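Side-chain contacts in hypothetical 30.2 KD protein c25g10.02 IN chromosome I (Schizosaccharomyces pombe, PDB 1KCF), which resolves four-way Holliday junctions as a homodimeric mitochondrial endonuclease, cutting at the point of strand exchange after CT and TT sequences: residues A[12-17]-A[171-176]; A[100-105]-A[140-145]; A[213-218]-A[226-231]. All coordinates share one frame; numbering follows the deposited sequence.

Contact 1 (A[12-17]-A[171-176]); sequences ICKLTG and TYSYWA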
loop_
_atom_site.group_PDB
_atom_site.type_symbol
_atom_site.label_atom_id
_atom_site.label_comp_id
_atom_site.label_asym_id
_atom_site.label_seq_id
_atom_site.Cartn_x
_atom_site.Cartn_y
_atom_site.Cartn_z
ATOM N N ILE A 12 -7.643 -9.564 -31.357
ATOM C CA ILE A 12 -7.677 -10.696 -30.442
ATOM C C ILE A 12 -7.215 -10.256 -29.050
ATOM O O ILE A 12 -7.782 -10.670 -28.034
ATOM C CB ILE A 12 -6.766 -11.846 -30.948
ATOM C CG1 ILE A 12 -7.346 -12.429 -32.242
ATOM C CG2 ILE A 12 -6.632 -12.929 -29.884
ATOM C CD1 ILE A 12 -6.555 -13.588 -32.810
ATOM N N CYS A 13 -6.187 -9.414 -29.006
ATOM C CA CYS A 13 -5.670 -8.922 -27.735
ATOM C C CYS A 13 -6.739 -8.134 -26.994
ATOM O O CYS A 13 -6.875 -8.250 -25.776
ATOM C CB CYS A 13 -4.431 -8.053 -27.960
ATOM S SG CYS A 13 -2.940 -9.013 -28.344
ATOM N N LYS A 14 -7.505 -7.340 -27.734
ATOM C CA LYS A 14 -8.568 -6.549 -27.134
ATOM C C LYS A 14 -9.700 -7.445 -26.641
ATOM O O LYS A 14 -10.357 -7.132 -25.651
ATOM C CB LYS A 14 -9.118 -5.539 -28.144
ATOM C CG LYS A 14 -10.345 -4.790 -27.650
ATOM C CD LYS A 14 -10.847 -3.773 -28.668
ATOM C CE LYS A 14 -9.849 -2.645 -28.866
ATOM N NZ LYS A 14 -10.346 -1.633 -29.834
ATOM N N LEU A 15 -9.923 -8.557 -27.335
ATOM C CA LEU A 15 -10.982 -9.485 -26.961
ATOM C C LEU A 15 -10.581 -10.366 -25.787
ATOM O O LEU A 15 -11.422 -11.043 -25.202
ATOM C CB LEU A 15 -11.359 -10.378 -28.146
ATOM C CG LEU A 15 -11.999 -9.769 -29.397
ATOM C CD1 LEU A 15 -12.265 -10.884 -30.394
ATOM C CD2 LEU A 15 -13.299 -9.056 -29.049
ATOM N N THR A 16 -9.296 -10.360 -25.445
ATOM C CA THR A 16 -8.799 -11.174 -24.342
ATOM C C THR A 16 -8.185 -10.333 -23.229
ATOM O O THR A 16 -7.535 -10.861 -22.327
ATOM C CB THR A 16 -7.749 -12.184 -24.835
ATOM O OG1 THR A 16 -6.711 -11.489 -25.533
ATOM C CG2 THR A 16 -8.387 -13.208 -25.773
ATOM N N GLY A 17 -8.389 -9.022 -23.298
ATOM C CA GLY A 17 -7.860 -8.130 -22.282
ATOM C C GLY A 17 -6.345 -8.092 -22.211
ATOM O O GLY A 17 -5.775 -7.838 -21.152
ATOM N N THR A 171 -10.866 -3.162 -19.725
ATOM C CA THR A 171 -12.241 -3.506 -19.392
ATOM C C THR A 171 -13.219 -2.741 -20.279
ATOM O O THR A 171 -14.030 -3.339 -20.983
ATOM C CB THR A 171 -12.546 -3.183 -17.914
ATOM O OG1 THR A 171 -11.681 -3.952 -17.069
ATOM C CG2 THR A 171 -13.989 -3.515 -17.579
ATOM N N TYR A 172 -13.122 -1.417 -20.244
ATOM C CA TYR A 172 -13.995 -0.538 -21.022
ATOM C C TYR A 172 -13.821 -0.697 -22.529
ATOM O O TYR A 172 -14.802 -0.773 -23.273
ATOM C CB TYR A 172 -13.727 0.913 -20.626
ATOM C CG TYR A 172 -13.916 1.180 -19.150
ATOM C CD1 TYR A 172 -13.079 2.066 -18.473
ATOM C CD2 TYR A 172 -14.944 0.563 -18.434
ATOM C CE1 TYR A 172 -13.258 2.333 -17.119
ATOM C CE2 TYR A 172 -15.137 0.825 -17.077
ATOM C CZ TYR A 172 -14.290 1.711 -16.427
ATOM O OH TYR A 172 -14.476 1.992 -15.092
ATOM N N SER A 173 -12.570 -0.732 -22.974
ATOM C CA SER A 173 -12.264 -0.886 -24.391
ATOM C C SER A 173 -12.915 -2.161 -24.895
ATOM O O SER A 173 -13.474 -2.203 -25.993
ATOM C CB SER A 173 -10.747 -0.963 -24.596
ATOM O OG SER A 173 -10.423 -1.519 -25.859
ATOM N N TYR A 174 -12.839 -3.202 -24.076
ATOM C CA TYR A 174 -13.422 -4.481 -24.428
ATOM C C TYR A 174 -14.927 -4.386 -24.660
ATOM O O TYR A 174 -15.429 -4.769 -25.721
ATOM C CB TYR A 174 -13.157 -5.513 -23.329
ATOM C CG TYR A 174 -13.952 -6.785 -23.522
ATOM C CD1 TYR A 174 -13.632 -7.690 -24.539
ATOM C CD2 TYR A 174 -15.060 -7.054 -22.726
ATOM C CE1 TYR A 174 -14.407 -8.832 -24.758
ATOM C CE2 TYR A 174 -15.839 -8.185 -22.934
ATOM C CZ TYR A 174 -15.512 -9.069 -23.948
ATOM O OH TYR A 174 -16.303 -10.179 -24.147
ATOM N N TRP A 175 -15.647 -3.884 -23.666
ATOM C CA TRP A 175 -17.095 -3.788 -23.777
ATOM C C TRP A 175 -17.588 -2.816 -24.842
ATOM O O TRP A 175 -18.638 -3.034 -25.440
ATOM C CB TRP A 175 -17.704 -3.448 -22.414
ATOM C CG TRP A 175 -17.665 -4.614 -21.465
ATOM C CD1 TRP A 175 -16.991 -4.688 -20.277
ATOM C CD2 TRP A 175 -18.295 -5.888 -21.646
ATOM N NE1 TRP A 175 -17.160 -5.927 -19.712
ATOM C CE2 TRP A 175 -17.959 -6.684 -20.530
ATOM C CE3 TRP A 175 -19.112 -6.436 -22.645
ATOM C CZ2 TRP A 175 -18.411 -7.999 -20.381
ATOM C CZ3 TRP A 175 -19.563 -7.746 -22.497
ATOM C CH2 TRP A 175 -19.209 -8.510 -21.372
ATOM N N ALA A 176 -16.832 -1.754 -25.086
ATOM C CA ALA A 176 -17.217 -0.772 -26.093
ATOM C C ALA A 176 -17.281 -1.416 -27.482
ATOM O O ALA A 176 -18.258 -1.247 -28.213
ATOM C CB ALA A 176 -16.227 0.379 -26.101
#
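K14 and S173 meet where helix 6-15 comes up against helix 168-179, and no hydrogen bond spans the two segments. The first kind of contact is carbon against hydroxyl. The K14 chain runs alongside S173, its CE 3.3 Å from S173 OG, while CD stands 3.6 Å from the same S173 OG. A bend at chi3 (-66°) in an otherwise extended lysine chain swings CE in against the serine oxygen; the ammonium stays farther off, with K14 NZ 4.0 Å from S173 OG, and has the like charge of R20 close by.

The second kind sets backbone carbonyls against the tyrosine ring. K14 O lies at the edge of the Y174 ring, near its plane, 3.5 Å from Y174 CD1. L15 O approaches the same ring obliquely and is 3.7 Å from Y174 CE1. With CG anti to the backbone N (chi1 169°), the tyrosine ring extends from its helix to these two carbonyls, and the CA atoms of K14 and Y174 are 5.9 Å apart.

Apolar contact is slight: L15 CD2 is 4.4 Å from Y174 CE1.

The contact thus joins the SAP-family N-terminal region to the resolvase domain. Helix 224-253 touches both segments, through Q244 at L15 and through R240 and the edge-to-face partner W241 at Y174, while helix 26-33 packs on I12 and C13, and helix 191-200 on Y172 and W175.

Contact 2 (A[100-105]-A[140-145]); sequences QLFNTL and SMLYAL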
loop_
_atom_site.group_PDB
_atom_site.type_symbol
_atom_site.label_atom_id
_atom_site.label_comp_id
_atom_site.label_asym_id
_atom_site.label_seq_id
_atom_site.Cartn_x
_atom_site.Cartn_y
_atom_site.Cartn_z
ATOM N N GLN A 100 -9.274 -5.532 7.789
ATOM C CA GLN A 100 -10.656 -5.984 7.936
ATOM C C GLN A 100 -11.213 -6.351 6.563
ATOM O O GLN A 100 -11.818 -7.407 6.380
ATOM C CB GLN A 100 -11.535 -4.886 8.538
ATOM C CG GLN A 100 -11.087 -4.351 9.883
ATOM C CD GLN A 100 -12.141 -3.458 10.517
ATOM O OE1 GLN A 100 -11.828 -2.406 11.083
ATOM N NE2 GLN A 100 -13.400 -3.876 10.427
ATOM N N LEU A 101 -11.010 -5.461 5.598
ATOM C CA LEU A 101 -11.500 -5.685 4.248
ATOM C C LEU A 101 -10.914 -6.973 3.683
ATOM O O LEU A 101 -11.609 -7.744 3.030
ATOM C CB LEU A 101 -11.123 -4.502 3.358
ATOM C CG LEU A 101 -11.861 -4.356 2.030
ATOM C CD1 LEU A 101 -13.375 -4.452 2.250
ATOM C CD2 LEU A 101 -11.495 -3.009 1.410
ATOM N N PHE A 102 -9.635 -7.202 3.953
ATOM C CA PHE A 102 -8.946 -8.392 3.476
ATOM C C PHE A 102 -9.560 -9.655 4.079
ATOM O O PHE A 102 -9.900 -10.591 3.357
ATOM C CB PHE A 102 -7.465 -8.318 3.845
ATOM C CG PHE A 102 -6.649 -9.464 3.318
ATOM C CD1 PHE A 102 -6.202 -9.468 2.001
ATOM C CD2 PHE A 102 -6.337 -10.546 4.138
ATOM C CE1 PHE A 102 -5.451 -10.535 1.506
ATOM C CE2 PHE A 102 -5.590 -11.617 3.655
ATOM C CZ PHE A 102 -5.146 -11.614 2.337
ATOM N N ASN A 103 -9.703 -9.674 5.402
ATOM C CA ASN A 103 -10.269 -10.833 6.084
ATOM C C ASN A 103 -11.728 -11.041 5.737
ATOM O O ASN A 103 -12.158 -12.164 5.492
ATOM C CB ASN A 103 -10.163 -10.695 7.608
ATOM C CG ASN A 103 -8.739 -10.589 8.085
ATOM O OD1 ASN A 103 -7.818 -11.095 7.447
ATOM N ND2 ASN A 103 -8.547 -9.940 9.227
ATOM N N THR A 104 -12.493 -9.956 5.726
ATOM C CA THR A 104 -13.916 -10.050 5.437
ATOM C C THR A 104 -14.201 -10.603 4.047
ATOM O O THR A 104 -15.148 -11.365 3.869
ATOM C CB THR A 104 -14.609 -8.685 5.591
ATOM O OG1 THR A 104 -14.334 -8.159 6.894
ATOM C CG2 THR A 104 -16.115 -8.832 5.431
ATOM N N LEU A 105 -13.390 -10.225 3.063
ATOM C CA LEU A 105 -13.603 -10.717 1.702
ATOM C C LEU A 105 -13.205 -12.195 1.550
ATOM O O LEU A 105 -13.827 -12.932 0.783
ATOM C CB LEU A 105 -12.824 -9.858 0.694
ATOM C CG LEU A 105 -13.156 -8.359 0.596
ATOM C CD1 LEU A 105 -12.216 -7.701 -0.403
ATOM C CD2 LEU A 105 -14.606 -8.152 0.178
ATOM N N SER A 140 -2.245 -0.902 -2.353
ATOM C CA SER A 140 -0.926 -1.315 -1.890
ATOM C C SER A 140 -0.965 -2.239 -0.682
ATOM O O SER A 140 -0.264 -3.248 -0.647
ATOM C CB SER A 140 -0.074 -0.094 -1.548
ATOM O OG SER A 140 0.232 0.646 -2.708
ATOM N N MET A 141 -1.775 -1.883 0.308
ATOM C CA MET A 141 -1.881 -2.685 1.518
ATOM C C MET A 141 -2.516 -4.050 1.254
ATOM O O MET A 141 -2.043 -5.066 1.769
ATOM C CB MET A 141 -2.664 -1.918 2.589
ATOM C CG MET A 141 -1.975 -0.617 3.008
ATOM S SD MET A 141 -2.743 0.218 4.410
ATOM C CE MET A 141 -1.401 1.274 4.960
ATOM N N LEU A 142 -3.576 -4.070 0.450
ATOM C CA LEU A 142 -4.253 -5.317 0.115
ATOM C C LEU A 142 -3.286 -6.273 -0.575
ATOM O O LEU A 142 -3.312 -7.476 -0.324
ATOM C CB LEU A 142 -5.460 -5.049 -0.791
ATOM C CG LEU A 142 -6.666 -4.373 -0.129
ATOM C CD1 LEU A 142 -7.762 -4.181 -1.160
ATOM C CD2 LEU A 142 -7.173 -5.226 1.030
ATOM N N TYR A 143 -2.433 -5.730 -1.438
ATOM C CA TYR A 143 -1.447 -6.527 -2.157
ATOM C C TYR A 143 -0.407 -7.103 -1.197
ATOM O O TYR A 143 -0.029 -8.278 -1.294
ATOM C CB TYR A 143 -0.750 -5.668 -3.212
ATOM C CG TYR A 143 -1.160 -6.000 -4.624
ATOM C CD1 TYR A 143 -0.532 -7.027 -5.327
ATOM C CD2 TYR A 143 -2.213 -5.325 -5.240
ATOM C CE1 TYR A 143 -0.944 -7.378 -6.609
ATOM C CE2 TYR A 143 -2.636 -5.665 -6.517
ATOM C CZ TYR A 143 -1.999 -6.692 -7.195
ATOM O OH TYR A 143 -2.427 -7.041 -8.454
ATOM N N ALA A 144 0.060 -6.267 -0.274
ATOM C CA ALA A 144 1.041 -6.708 0.699
ATOM C C ALA A 144 0.445 -7.839 1.534
ATOM O O ALA A 144 1.074 -8.880 1.720
ATOM C CB ALA A 144 1.449 -5.546 1.596
ATOM N N LEU A 145 -0.772 -7.637 2.032
ATOM C CA LEU A 145 -1.419 -8.658 2.845
ATOM C C LEU A 145 -1.593 -9.967 2.076
ATOM O O LEU A 145 -1.388 -11.050 2.621
ATOM C CB LEU A 145 -2.781 -8.163 3.344
ATOM C CG LEU A 145 -2.743 -7.022 4.367
ATOM C CD1 LEU A 145 -4.149 -6.699 4.834
ATOM C CD2 LEU A 145 -1.875 -7.421 5.548
#
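Between segments 100-105 and 140-145 the closest CA atoms are those of F102 and L142, 6.5 Å apart. F102 carries the contact, its CB directed at the other helix. L145 covers one face of its ring in a CH-pi contact: L145 CB stands 4.0 Å from the F102 ring centroid and only 12° off the ring normal, hence almost squarely above the centre. The two side chains slide past each other in opposite directions, which brings L145 CD1 back to the root of the phenylalanine, 3.8 Å from F102 CB. CG anti to the backbone N (chi1 -176°) carries the ring across to L145, where F102 CZ at its far end is 3.8 Å from L145 O.

L142 adds a looser touch, with its CD2 4.2 Å from F102 CB, and then continues to L47 on strand 42-47. H106 meets the F102 ring edge-to-face from within helix 91-109.

Elsewhere on helix 128-151, M141 and A144 pack on A144 and M141 of the second subunit. Helices packed against a central mixed sheet are the layered arrangement of the RNase H-like fold to which RuvC-type resolvases belong, and here one of them also reaches the dimer interface.

Contact 3 (A[213-218]-A[226-231]); sequences YKWNNG and DDMADS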
loop_
_atom_site.group_PDB
_atom_site.type_symbol
_atom_site.label_atom_id
_atom_site.label_comp_id
_atom_site.label_asym_id
_atom_site.label_seq_id
_atom_site.Cartn_x
_atom_site.Cartn_y
_atom_site.Cartn_z
ATOM N N TYR A 213 -32.061 -8.382 -6.980
ATOM C CA TYR A 213 -32.930 -7.406 -6.331
ATOM C C TYR A 213 -32.253 -6.051 -6.147
ATOM O O TYR A 213 -32.856 -5.011 -6.419
ATOM C CB TYR A 213 -33.395 -7.922 -4.963
ATOM C CG TYR A 213 -34.488 -7.074 -4.346
ATOM C CD1 TYR A 213 -35.788 -7.109 -4.848
ATOM C CD2 TYR A 213 -34.215 -6.212 -3.280
ATOM C CE1 TYR A 213 -36.792 -6.305 -4.309
ATOM C CE2 TYR A 213 -35.212 -5.404 -2.734
ATOM C CZ TYR A 213 -36.497 -5.455 -3.256
ATOM O OH TYR A 213 -37.486 -4.646 -2.738
ATOM N N LYS A 214 -31.009 -6.060 -5.675
ATOM C CA LYS A 214 -30.268 -4.818 -5.461
ATOM C C LYS A 214 -30.184 -4.011 -6.751
ATOM O O LYS A 214 -30.374 -2.792 -6.761
ATOM C CB LYS A 214 -28.844 -5.108 -4.979
ATOM C CG LYS A 214 -28.744 -5.841 -3.659
ATOM C CD LYS A 214 -27.300 -5.859 -3.170
ATOM C CE LYS A 214 -27.151 -6.684 -1.901
ATOM N NZ LYS A 214 -25.766 -6.619 -1.353
ATOM N N TRP A 215 -29.894 -4.705 -7.845
ATOM C CA TRP A 215 -29.774 -4.064 -9.140
ATOM C C TRP A 215 -31.077 -3.443 -9.623
ATOM O O TRP A 215 -31.103 -2.279 -10.022
ATOM C CB TRP A 215 -29.279 -5.073 -10.170
ATOM C CG TRP A 215 -29.201 -4.519 -11.551
ATOM C CD1 TRP A 215 -30.010 -4.824 -12.603
ATOM C CD2 TRP A 215 -28.238 -3.583 -12.038
ATOM N NE1 TRP A 215 -29.606 -4.139 -13.723
ATOM C CE2 TRP A 215 -28.520 -3.369 -13.404
ATOM C CE3 TRP A 215 -27.161 -2.904 -11.454
ATOM C CZ2 TRP A 215 -27.764 -2.505 -14.199
ATOM C CZ3 TRP A 215 -26.408 -2.045 -12.242
ATOM C CH2 TRP A 215 -26.715 -1.854 -13.603
ATOM N N ASN A 216 -32.158 -4.215 -9.589
ATOM C CA ASN A 216 -33.447 -3.716 -10.047
ATOM C C ASN A 216 -34.053 -2.641 -9.154
ATOM O O ASN A 216 -34.633 -1.676 -9.649
ATOM C CB ASN A 216 -34.446 -4.864 -10.204
ATOM C CG ASN A 216 -34.141 -5.736 -11.402
ATOM O OD1 ASN A 216 -33.667 -5.251 -12.433
ATOM N ND2 ASN A 216 -34.429 -7.027 -11.284
ATOM N N ASN A 217 -33.921 -2.805 -7.842
ATOM C CA ASN A 217 -34.479 -1.833 -6.911
ATOM C C ASN A 217 -33.534 -0.659 -6.705
ATOM O O ASN A 217 -33.898 0.494 -6.933
ATOM C CB ASN A 217 -34.767 -2.490 -5.561
ATOM C CG ASN A 217 -35.411 -1.532 -4.578
ATOM O OD1 ASN A 217 -36.556 -1.115 -4.759
ATOM N ND2 ASN A 217 -34.673 -1.167 -3.537
ATOM N N GLY A 218 -32.317 -0.965 -6.270
ATOM C CA GLY A 218 -31.334 0.073 -6.035
ATOM C C GLY A 218 -31.020 0.897 -7.268
ATOM O O GLY A 218 -30.156 0.533 -8.064
ATOM N N ASP A 226 -24.359 2.661 -11.207
ATOM C CA ASP A 226 -23.147 2.888 -11.979
ATOM C C ASP A 226 -21.953 2.189 -11.345
ATOM O O ASP A 226 -21.144 1.584 -12.042
ATOM C CB ASP A 226 -22.877 4.387 -12.089
ATOM C CG ASP A 226 -24.024 5.131 -12.747
ATOM O OD1 ASP A 226 -24.070 5.170 -13.995
ATOM O OD2 ASP A 226 -24.891 5.657 -12.013
ATOM N N ASP A 227 -21.846 2.262 -10.023
ATOM C CA ASP A 227 -20.735 1.624 -9.339
ATOM C C ASP A 227 -20.850 0.101 -9.390
ATOM O O ASP A 227 -19.846 -0.589 -9.551
ATOM C CB ASP A 227 -20.639 2.114 -7.891
ATOM C CG ASP A 227 -20.282 3.596 -7.800
ATOM O OD1 ASP A 227 -19.847 4.167 -8.823
ATOM O OD2 ASP A 227 -20.424 4.191 -6.709
ATOM N N MET A 228 -22.072 -0.419 -9.269
ATOM C CA MET A 228 -22.289 -1.865 -9.320
ATOM C C MET A 228 -22.016 -2.383 -10.727
ATOM O O MET A 228 -21.443 -3.456 -10.911
ATOM C CB MET A 228 -23.735 -2.224 -8.950
ATOM C CG MET A 228 -24.141 -1.920 -7.519
ATOM S SD MET A 228 -25.719 -2.701 -7.102
ATOM C CE MET A 228 -26.871 -1.593 -7.848
ATOM N N ALA A 229 -22.448 -1.617 -11.720
ATOM C CA ALA A 229 -22.255 -1.999 -13.108
ATOM C C ALA A 229 -20.764 -2.071 -13.386
ATOM O O ALA A 229 -20.296 -2.953 -14.105
ATOM C CB ALA A 229 -22.918 -0.980 -14.030
ATOM N N ASP A 230 -20.014 -1.153 -12.791
ATOM C CA ASP A 230 -18.574 -1.125 -12.990
ATOM C C ASP A 230 -17.916 -2.443 -12.576
ATOM O O ASP A 230 -17.187 -3.048 -13.363
ATOM C CB ASP A 230 -17.955 0.030 -12.209
ATOM C CG ASP A 230 -16.729 0.594 -12.892
ATOM O OD1 ASP A 230 -16.891 1.165 -13.994
ATOM O OD2 ASP A 230 -15.613 0.460 -12.341
ATOM N N SER A 231 -18.169 -2.898 -11.351
ATOM C CA SER A 231 -17.565 -4.148 -10.900
ATOM C C SER A 231 -18.087 -5.351 -11.683
ATOM O O SER A 231 -17.358 -6.319 -11.902
ATOM C CB SER A 231 -17.789 -4.361 -9.391
ATOM O OG SER A 231 -19.163 -4.492 -9.071
#
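The helix that supplies the magnesium ligand D230 packs against helix 209-217 through W215, M228 and A229. The segment axes run in roughly opposed directions, 138° apart, with a closest approach of 10.9 Å, a spacing that large side chains bridge.

W215 and M228 share the bridging; W215 uses the six-membered part of its indole. CE3 of W215 lies 3.8 Å from M228 CE, and W215 CH2 is 3.9 Å from A229 CB; both methyls approach the ring obliquely. The indole reaches this far because its CG is anti to the backbone N (chi1 177°). M228 comes from the other helix, bent at chi3 (-79°), and its terminal methyl also meets backbone oxygens: M228 CE is 3.9 Å from K214 O and 3.9 Å from G218 O.

In this RNase H-like resolvase fold the helix 224-253 carries D230 to the metal site beside D46, and the side chain of A229 is about 8 Å from that of D46. Thus the tryptophan packs against the residue immediately preceding a metal ligand. Replacing W215 by an alanine would probably leave a gap beside M228 CE and A229 CB, and deprive W70 of its stacking partner and K225 of its cation-pi partner. V195 and I199 of helix 191-200 also touch the indole. D230 OD1 is held by a salt bridge from R191, while D227 OD1 pairs with R122 in a second salt bridge.

From the N terminus, contact 1 closes the longest loop, bringing helix 6-15 to helix 168-179 with 153 residues between its segments. Contact 2 falls within that span and closes a shorter loop of 34 residues, pairing helices 91-109 and 128-151, with strand 113-118 between them in the chain. Contact 3 follows in series, a tight return of seven residues from helix 209-217 into helix 224-253. Contacts 1 and 2 lie on opposite sides of the chain's centre, about 28 Å between centres, and contact 2 touches neither of the others. Contacts 1 and 3 do meet: Y172 OH is 2.8 Å from D230 OD1, a probable hydrogen bond linking helix 168-179 to the metal-binding helix.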